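Long-range contacts in phytase (Citrobacter braakii, PDB 3ZHC), which belongs to branch 2 of the histidine phosphatase superfamily and folds around a mixed beta sheet with helices packed on it: residues V33-R38 against G351-F356; A106-T111 against D144-P149; W339-Q344 against F373-L378. The protein carries 2 engineered substitutions. One frame throughout, in Å; residues are numbered along the deposited sequence.

Overall arrangement
Strand 28-38 comes first and carries the opening segment of contact 1, V33-R38. The chain then enters contact 2, where A106-T111 at the end of strand 105-109 meets the loop D144-P149. That small loop is nested inside the large one, which closes when G351-F356 pairs with V33-R38. Contact 3 opens at W339-Q344, before contact 1 has closed, and ends at F373-L378, so these two cross along the chain. They also touch, because strands 353-361 and 366-375 are neighbours. All three contacts reach one mixed sheet. Contacts 2 and 3 lie on opposite sides of the chain's centre, with centres about 24 Å apart.

Contact 1 (V33-R38 against G351-F356); sequences VVIVSR and GGELVF
V355 sits in the notch between V33 and I35, one methyl to each neighbour. Its CG1 meets V33 CG1 at 3.7 Å, where the two valines pass at a slant. Its CG2 lies beside I35 CG1, the two side chains pointing the same way. E353 fills the next hollow, between I35 and S37. Its CG is anti to the carbonyl carbon (chi1 -66°) and the chain runs extended from there, which lays its aliphatic part against I35. The methyl I35 CG2 touches E353 CG at 3.6 Å. S37 OG flanks the same CG at 3.9 Å. Helix 71-90 covers this face through L80, Q84 and F88.

The other face carries V34, V36, L354 and F356. The ring of F356 has V34 O in plane at its edge, 3.7 Å from F356 CD1. V36 CG2 comes obliquely to this ring, 4.3 Å from F356 CE1. Helices 282-301 and 325-335 pack over these side chains.

The strands run antiparallel at 170°. V34 and F356 exchange two backbone hydrogen bonds, and V36 and L354 exchange two more. R38 N donates to G352 O at 3.0 Å, so the pairing extends past the last strand bridge.

S37 OG bonds R38 O from above the carbonyl plane. One water links S37 OG, G351 O and E353 OE2, while Q84 bonds E353 OE1. R38 starts the RHGxRxP signature of this family and points its guanidinium away. The chemistry implies two roles for the contact. Five backbone bonds fix the strands, and apolar side chains fill much of both faces. The polar end carries R38, held by salt bridges to E240, D325 and D346 and by a hydrogen bond to T348 O.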
loop_
_atom_site.group_PDB
_atom_site.type_symbol
_atom_site.label_atom_id
_atom_site.label_comp_id
_atom_site.label_asym_id
_atom_site.label_seq_id
_atom_site.Cartn_x
_atom_site.Cartn_y
_atom_site.Cartn_z
ATOM N N VAL B 33 27.472 11.955 6.476
ATOM C CA VAL B 33 26.433 11.304 5.672
ATOM C C VAL B 33 27.016 10.151 4.849
ATOM O O VAL B 33 28.112 10.244 4.322
ATOM C CB VAL B 33 25.673 12.311 4.725
ATOM C CG1 VAL B 33 24.627 11.583 3.828
ATOM C CG2 VAL B 33 24.988 13.408 5.529
ATOM N N VAL B 34 26.269 9.063 4.773
ATOM C CA VAL B 34 26.580 7.970 3.872
ATOM C C VAL B 34 25.360 7.814 3.004
ATOM O O VAL B 34 24.256 7.750 3.514
ATOM C CB VAL B 34 26.899 6.657 4.587
ATOM C CG1 VAL B 34 27.208 5.540 3.554
ATOM C CG2 VAL B 34 28.068 6.825 5.520
ATOM N N ILE B 35 25.571 7.774 1.682
ATOM C CA ILE B 35 24.515 7.557 0.710
ATOM C C ILE B 35 24.801 6.270 -0.018
ATOM O O ILE B 35 25.901 6.105 -0.549
ATOM C CB ILE B 35 24.423 8.711 -0.318
ATOM C CG1 ILE B 35 24.054 10.025 0.370
ATOM C CG2 ILE B 35 23.383 8.386 -1.434
ATOM C CD1 ILE B 35 24.051 11.273 -0.577
ATOM N N VAL B 36 23.827 5.347 -0.026
ATOM C CA VAL B 36 23.875 4.166 -0.880
ATOM C C VAL B 36 22.859 4.467 -1.984
ATOM O O VAL B 36 21.645 4.520 -1.727
ATOM C CB VAL B 36 23.514 2.877 -0.164
ATOM C CG1 VAL B 36 23.564 1.721 -1.134
ATOM C CG2 VAL B 36 24.456 2.626 0.975
ATOM N N SER B 37 23.356 4.674 -3.201
ATOM C CA SER B 37 22.517 5.035 -4.356
ATOM C C SER B 37 22.440 3.925 -5.367
ATOM O O SER B 37 23.450 3.243 -5.641
ATOM C CB SER B 37 23.087 6.262 -5.054
ATOM O OG SER B 37 22.289 6.662 -6.174
ATOM N N ARG B 38 21.244 3.736 -5.920
ATOM C CA ARG B 38 21.070 2.926 -7.091
ATOM C C ARG B 38 21.564 3.775 -8.243
ATOM O O ARG B 38 21.428 5.018 -8.237
ATOM C CB ARG B 38 19.593 2.566 -7.360
ATOM C CG ARG B 38 19.397 1.666 -8.599
ATOM C CD ARG B 38 17.986 1.465 -8.979
ATOM N NE ARG B 38 17.888 0.702 -10.222
ATOM C CZ ARG B 38 16.758 0.479 -10.919
ATOM N NH1 ARG B 38 15.568 0.943 -10.510
ATOM N NH2 ARG B 38 16.822 -0.230 -12.046
ATOM N N GLY B 351 18.516 6.078 -9.500
ATOM C CA GLY B 351 19.066 7.188 -8.718
ATOM C C GLY B 351 18.546 7.300 -7.283
ATOM O O GLY B 351 18.925 8.230 -6.583
ATOM N N GLY B 352 17.683 6.361 -6.842
ATOM C CA GLY B 352 17.124 6.378 -5.473
ATOM C C GLY B 352 18.233 6.239 -4.441
ATOM O O GLY B 352 19.143 5.409 -4.598
ATOM N N GLU B 353 18.160 7.047 -3.387
ATOM C CA GLU B 353 19.216 7.108 -2.384
ATOM C C GLU B 353 18.714 6.768 -1.024
ATOM O O GLU B 353 17.747 7.347 -0.572
ATOM C CB GLU B 353 19.792 8.509 -2.339
ATOM C CG GLU B 353 20.503 8.915 -3.583
ATOM C CD GLU B 353 21.014 10.357 -3.544
ATOM O OE1 GLU B 353 20.792 11.059 -2.521
ATOM O OE2 GLU B 353 21.635 10.784 -4.540
ATOM N N LEU B 354 19.390 5.813 -0.375
ATOM C CA LEU B 354 19.156 5.478 1.003
ATOM C C LEU B 354 20.222 6.326 1.714
ATOM O O LEU B 354 21.426 6.143 1.492
ATOM C CB LEU B 354 19.309 3.995 1.216
ATOM C CG LEU B 354 18.867 3.355 2.529
ATOM C CD1 LEU B 354 17.442 3.775 2.959
ATOM C CD2 LEU B 354 18.968 1.821 2.424
ATOM N N VAL B 355 19.774 7.269 2.549
ATOM C CA VAL B 355 20.664 8.265 3.175
ATOM C C VAL B 355 20.765 8.035 4.683
ATOM O O VAL B 355 19.760 8.051 5.371
ATOM C CB VAL B 355 20.158 9.709 2.881
ATOM C CG1 VAL B 355 21.064 10.747 3.507
ATOM C CG2 VAL B 355 20.058 9.935 1.378
ATOM N N PHE B 356 21.991 7.822 5.166
ATOM C CA PHE B 356 22.290 7.632 6.580
ATOM C C PHE B 356 23.003 8.903 7.053
ATOM O O PHE B 356 24.127 9.171 6.632
ATOM C CB PHE B 356 23.166 6.399 6.789
ATOM C CG PHE B 356 22.541 5.116 6.296
ATOM C CD1 PHE B 356 22.686 4.716 4.956
ATOM C CD2 PHE B 356 21.809 4.301 7.160
ATOM C CE1 PHE B 356 22.095 3.505 4.487
ATOM C CE2 PHE B 356 21.223 3.096 6.702
ATOM C CZ PHE B 356 21.370 2.707 5.360
HETATM O O HOH W 1 21.462 9.207 -6.550
#

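Contact 2 (A106-T111 against D144-P149); sequences AVIADT and DPLFNP
D110, stacked on F147, bonds through OD2 to H324, the histidine of the His-Asp pair characteristic of this phosphatase branch. D110 CB lies over the centre of the F147 ring, a CH-pi contact of 3.5 Å to the centroid. D110 CG is anti to its backbone N (chi1 -169°), which carries the carboxylate from the ring centre back toward F147 CB. Carboxylate and ring are stacked, their planes only 9° apart. D110 CG is 3.5 Å from F147 CD2, and D110 OD2 is 3.6 Å from F147 CB.

D144 borders the same ring, with its CB in plane at the edge. This CB also touches D110 OD1 at 3.5 Å. The two aspartate side chains slide past each other in opposite directions, their carboxylate planes 78° apart, and D110 OD1 stays 4.7 Å from D144 OD2. R309, in a salt bridge with D144 OD1, would offset part of the negative charge.

No direct hydrogen bond crosses the contact; water does the joining. One water links D110 OD1 to D144 N and N148 ND2. A second ties D110 OD2 to the same ND2. A third bridges A109 O and D144 OD2, which Y310 OH also bonds. Each aspartate is braced locally too. T111 N donates to D110 OD1, and L146 N donates to D144 OD1 in an Asx turn.

At the apolar end, I108 CG2 meets L146 CD2 at 4.1 Å, the side chains crossing at about a right angle. It also lies at the edge of the F147 ring.

Strand 105-109 is bonded here to strand 318-323, whose I321 packs on F147. L146 reaches P291 and L292 of helix 282-301. N327 of helix 325-335 bonds F147 O, and T115 of helix 113-126 bonds D110 O.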
loop_
_atom_site.group_PDB
_atom_site.type_symbol
_atom_site.label_atom_id
_atom_site.label_comp_id
_atom_site.label_asym_id
_atom_site.label_seq_id
_atom_site.Cartn_x
_atom_site.Cartn_y
_atom_site.Cartn_z
ATOM N N ALA B 106 34.072 11.473 -0.644
ATOM C CA ALA B 106 34.616 10.272 -1.261
ATOM C C ALA B 106 33.474 9.537 -1.984
ATOM O O ALA B 106 32.337 9.544 -1.517
ATOM C CB ALA B 106 35.259 9.388 -0.238
ATOM N N VAL B 107 33.784 8.922 -3.123
ATOM C CA VAL B 107 32.795 8.159 -3.904
ATOM C C VAL B 107 33.319 6.757 -4.220
ATOM O O VAL B 107 34.464 6.600 -4.625
ATOM C CB VAL B 107 32.407 8.891 -5.202
ATOM C CG1 VAL B 107 31.482 8.007 -6.092
ATOM C CG2 VAL B 107 31.739 10.205 -4.874
ATOM N N ILE B 108 32.458 5.756 -4.011
ATOM C CA ILE B 108 32.724 4.362 -4.356
ATOM C C ILE B 108 31.669 3.910 -5.353
ATOM O O ILE B 108 30.489 4.200 -5.172
ATOM C CB ILE B 108 32.632 3.441 -3.140
ATOM C CG1 ILE B 108 33.709 3.794 -2.102
ATOM C CG2 ILE B 108 32.755 1.967 -3.570
ATOM C CD1 ILE B 108 33.525 3.088 -0.791
ATOM N N ALA B 109 32.096 3.200 -6.395
ATOM C CA ALA B 109 31.194 2.653 -7.394
ATOM C C ALA B 109 31.513 1.194 -7.663
ATOM O O ALA B 109 32.697 0.763 -7.574
ATOM C CB ALA B 109 31.275 3.467 -8.696
ATOM N N ASP B 110 30.468 0.426 -8.000
ATOM C CA ASP B 110 30.631 -0.942 -8.425
ATOM C C ASP B 110 31.309 -0.881 -9.842
ATOM O O ASP B 110 31.319 0.168 -10.484
ATOM C CB ASP B 110 29.277 -1.660 -8.424
ATOM C CG ASP B 110 29.382 -3.171 -8.589
ATOM O OD1 ASP B 110 30.507 -3.756 -8.642
ATOM O OD2 ASP B 110 28.319 -3.786 -8.671
ATOM N N THR B 111 31.863 -2.007 -10.304
ATOM C CA THR B 111 32.672 -2.038 -11.560
ATOM C C THR B 111 31.887 -1.819 -12.878
ATOM O O THR B 111 32.502 -1.668 -13.938
ATOM C CB THR B 111 33.465 -3.350 -11.654
ATOM O OG1 THR B 111 32.564 -4.450 -11.602
ATOM C CG2 THR B 111 34.439 -3.458 -10.483
ATOM N N ASP B 144 32.982 -6.970 -7.666
ATOM C CA ASP B 144 33.316 -6.270 -6.428
ATOM C C ASP B 144 32.447 -6.874 -5.312
ATOM O O ASP B 144 31.236 -6.681 -5.330
ATOM C CB ASP B 144 33.084 -4.761 -6.565
ATOM C CG ASP B 144 33.600 -3.962 -5.357
ATOM O OD1 ASP B 144 33.714 -4.512 -4.234
ATOM O OD2 ASP B 144 33.887 -2.777 -5.536
ATOM N N PRO B 145 33.067 -7.597 -4.330
ATOM C CA PRO B 145 32.293 -8.273 -3.253
ATOM C C PRO B 145 31.493 -7.357 -2.298
ATOM O O PRO B 145 30.602 -7.845 -1.616
ATOM C CB PRO B 145 33.378 -9.048 -2.473
ATOM C CG PRO B 145 34.632 -8.348 -2.771
ATOM C CD PRO B 145 34.518 -7.800 -4.149
ATOM N N LEU B 146 31.811 -6.059 -2.247
ATOM C CA LEU B 146 31.015 -5.084 -1.462
ATOM C C LEU B 146 29.559 -5.066 -1.910
ATOM O O LEU B 146 28.659 -4.913 -1.092
ATOM C CB LEU B 146 31.595 -3.663 -1.580
ATOM C CG LEU B 146 30.901 -2.513 -0.833
ATOM C CD1 LEU B 146 30.985 -2.749 0.664
ATOM C CD2 LEU B 146 31.500 -1.158 -1.205
ATOM N N PHE B 147 29.357 -5.226 -3.222
ATOM C CA PHE B 147 28.033 -5.234 -3.840
ATOM C C PHE B 147 27.458 -6.636 -4.038
ATOM O O PHE B 147 26.249 -6.778 -4.117
ATOM C CB PHE B 147 28.095 -4.491 -5.178
ATOM C CG PHE B 147 28.577 -3.081 -5.043
ATOM C CD1 PHE B 147 27.679 -2.048 -4.760
ATOM C CD2 PHE B 147 29.941 -2.773 -5.180
ATOM C CE1 PHE B 147 28.132 -0.708 -4.622
ATOM C CE2 PHE B 147 30.402 -1.451 -5.044
ATOM C CZ PHE B 147 29.488 -0.414 -4.765
ATOM N N ASN B 148 28.327 -7.663 -4.120
ATOM C CA ASN B 148 27.911 -9.062 -4.361
ATOM C C ASN B 148 28.761 -10.073 -3.546
ATOM O O ASN B 148 29.568 -10.817 -4.126
ATOM C CB ASN B 148 28.022 -9.410 -5.872
ATOM C CG ASN B 148 27.236 -8.467 -6.771
ATOM O OD1 ASN B 148 25.992 -8.492 -6.792
ATOM N ND2 ASN B 148 27.973 -7.616 -7.556
ATOM N N PRO B 149 28.589 -10.107 -2.208
ATOM C CA PRO B 149 29.423 -10.990 -1.374
ATOM C C PRO B 149 29.159 -12.501 -1.531
ATOM O O PRO B 149 30.066 -13.287 -1.310
ATOM C CB PRO B 149 29.087 -10.534 0.050
ATOM C CG PRO B 149 27.757 -9.995 -0.049
ATOM C CD PRO B 149 27.643 -9.349 -1.383
HETATM O O HOH W 2 34.256 -1.459 -7.714
HETATM O O HOH W 3 27.977 -6.181 -9.815
HETATM O O HOH W 4 30.493 -6.507 -8.596
#

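Contact 3 (W339-Q344 against F373-L378); sequences WSLPGQ and FVYQTL
Y375 has CG between its backbone N and carbonyl carbon (chi1 71°), which turns one face of the ring to L341 CB, with Q344 CB reaching it obliquely from the same side, and brings OH to P342. Q344 leaves with CG anti to the backbone N and bends at chi2 (50°), which turns its amide toward Q376.

L341 CB lies over one face of the tyrosine ring, 4.0 Å from the centroid and offset toward the rim. Q344 CB reaches Y375 CE2 at 3.6 Å. Y375 OH donates to P342 O at 2.7 Å, in the carbonyl plane and on a lone pair. Q344 NE2 donates to Q376 O at 3.0 Å, nearly straight at 169°, with the acceptor in its amide plane. Q344 OE1 takes D346 N, so both ends of the amide are held.

W339 and F373 close the other end. W339 CZ2 meets F373 CE2 at 3.6 Å, the ring planes oblique. L341 crosses F373 at about a right angle, its CD1 3.7 Å from F373 CE1.

L341 to Q344 form a type II beta turn, with G343 at positive phi. G343 O accepts from L378 N at 3.0 Å. T377 is the N-cap of helix 378-382, and its OG1 bonds D380 N. The arrangement is thus a type II turn docked on a strand-to-helix junction beside an N-cap.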
loop_
_atom_site.group_PDB
_atom_site.type_symbol
_atom_site.label_atom_id
_atom_site.label_comp_id
_atom_site.label_asym_id
_atom_site.label_seq_id
_atom_site.Cartn_x
_atom_site.Cartn_y
_atom_site.Cartn_z
ATOM N N TRP B 339 8.817 0.949 3.056
ATOM C CA TRP B 339 8.396 2.232 2.511
ATOM C C TRP B 339 7.619 2.148 1.197
ATOM O O TRP B 339 7.576 1.098 0.521
ATOM C CB TRP B 339 9.636 3.155 2.304
ATOM C CG TRP B 339 10.589 2.740 1.185
ATOM C CD1 TRP B 339 10.372 2.845 -0.169
ATOM C CD2 TRP B 339 11.897 2.179 1.329
ATOM N NE1 TRP B 339 11.450 2.383 -0.859
ATOM C CE2 TRP B 339 12.404 1.966 0.026
ATOM C CE3 TRP B 339 12.693 1.831 2.433
ATOM C CZ2 TRP B 339 13.662 1.425 -0.207
ATOM C CZ3 TRP B 339 13.954 1.288 2.200
ATOM C CH2 TRP B 339 14.425 1.092 0.889
ATOM N N SER B 340 7.014 3.277 0.865
ATOM C CA SER B 340 6.388 3.534 -0.434
ATOM C C SER B 340 6.789 4.968 -0.766
ATOM O O SER B 340 6.835 5.816 0.142
ATOM C CB SER B 340 4.877 3.395 -0.366
ATOM O OG SER B 340 4.279 3.537 -1.647
ATOM N N LEU B 341 7.084 5.235 -2.046
ATOM C CA LEU B 341 7.581 6.541 -2.500
ATOM C C LEU B 341 6.517 7.305 -3.261
ATOM O O LEU B 341 6.175 6.917 -4.361
ATOM C CB LEU B 341 8.814 6.341 -3.389
ATOM C CG LEU B 341 9.953 5.507 -2.806
ATOM C CD1 LEU B 341 11.066 5.352 -3.820
ATOM C CD2 LEU B 341 10.487 6.112 -1.478
ATOM N N PRO B 342 5.968 8.420 -2.668
ATOM C CA PRO B 342 4.937 9.212 -3.393
ATOM C C PRO B 342 5.345 9.600 -4.807
ATOM O O PRO B 342 6.457 10.095 -5.018
ATOM C CB PRO B 342 4.764 10.453 -2.517
ATOM C CG PRO B 342 5.013 9.938 -1.114
ATOM C CD PRO B 342 6.147 8.917 -1.273
ATOM N N GLY B 343 4.459 9.354 -5.766
ATOM C CA GLY B 343 4.744 9.654 -7.169
ATOM C C GLY B 343 5.842 8.814 -7.849
ATOM O O GLY B 343 6.234 9.139 -8.958
ATOM N N GLN B 344 6.330 7.740 -7.186
ATOM C CA GLN B 344 7.393 6.872 -7.750
ATOM C C GLN B 344 7.029 5.380 -7.552
ATOM O O GLN B 344 7.270 4.818 -6.486
ATOM C CB GLN B 344 8.753 7.212 -7.146
ATOM C CG GLN B 344 9.931 6.334 -7.659
ATOM C CD GLN B 344 9.998 6.228 -9.176
ATOM O OE1 GLN B 344 9.651 5.189 -9.753
ATOM N NE2 GLN B 344 10.437 7.298 -9.830
ATOM N N PHE B 373 15.014 8.154 2.554
ATOM C CA PHE B 373 15.096 7.735 1.156
ATOM C C PHE B 373 14.856 8.962 0.283
ATOM O O PHE B 373 13.767 9.504 0.287
ATOM C CB PHE B 373 14.138 6.591 0.784
ATOM C CG PHE B 373 14.573 5.865 -0.473
ATOM C CD1 PHE B 373 14.228 6.341 -1.724
ATOM C CD2 PHE B 373 15.371 4.707 -0.391
ATOM C CE1 PHE B 373 14.655 5.666 -2.888
ATOM C CE2 PHE B 373 15.797 4.039 -1.545
ATOM C CZ PHE B 373 15.440 4.517 -2.785
ATOM N N VAL B 374 15.899 9.385 -0.453
ATOM C CA VAL B 374 15.835 10.548 -1.367
ATOM C C VAL B 374 15.744 10.035 -2.816
ATOM O O VAL B 374 16.539 9.184 -3.235
ATOM C CB VAL B 374 17.040 11.485 -1.174
ATOM C CG1 VAL B 374 17.010 12.626 -2.166
ATOM C CG2 VAL B 374 17.053 12.019 0.246
ATOM N N TYR B 375 14.773 10.568 -3.563
ATOM C CA TYR B 375 14.447 10.098 -4.905
ATOM C C TYR B 375 13.754 11.185 -5.727
ATOM O O TYR B 375 13.406 12.236 -5.200
ATOM C CB TYR B 375 13.495 8.914 -4.786
ATOM C CG TYR B 375 12.099 9.332 -4.313
ATOM C CD1 TYR B 375 11.853 9.687 -2.957
ATOM C CD2 TYR B 375 11.027 9.397 -5.217
ATOM C CE1 TYR B 375 10.557 10.085 -2.533
ATOM C CE2 TYR B 375 9.734 9.792 -4.803
ATOM C CZ TYR B 375 9.505 10.132 -3.473
ATOM O OH TYR B 375 8.263 10.505 -3.096
ATOM N N GLN B 376 13.559 10.902 -7.016
ATOM C CA GLN B 376 12.782 11.751 -7.918
ATOM C C GLN B 376 11.528 11.036 -8.272
ATOM O O GLN B 376 11.558 9.813 -8.534
ATOM C CB GLN B 376 13.553 12.030 -9.195
ATOM C CG GLN B 376 14.731 13.000 -9.001
ATOM C CD GLN B 376 15.917 12.655 -9.854
ATOM O OE1 GLN B 376 16.362 11.525 -9.851
ATOM N NE2 GLN B 376 16.451 13.637 -10.581
ATOM N N THR B 377 10.403 11.764 -8.298
ATOM C CA THR B 377 9.144 11.194 -8.771
ATOM C C THR B 377 9.300 10.853 -10.256
ATOM O O THR B 377 10.190 11.395 -10.938
ATOM C CB THR B 377 7.935 12.142 -8.570
ATOM O OG1 THR B 377 8.161 13.378 -9.245
ATOM C CG2 THR B 377 7.702 12.420 -7.085
ATOM N N LEU B 378 8.456 9.960 -10.753
ATOM C CA LEU B 378 8.508 9.536 -12.163
ATOM C C LEU B 378 8.259 10.738 -13.105
ATOM O O LEU B 378 8.870 10.847 -14.157
ATOM C CB LEU B 378 7.509 8.381 -12.414
ATOM C CG LEU B 378 7.502 7.657 -13.771
ATOM C CD1 LEU B 378 8.901 7.179 -14.162
ATOM C CD2 LEU B 378 6.516 6.492 -13.747
#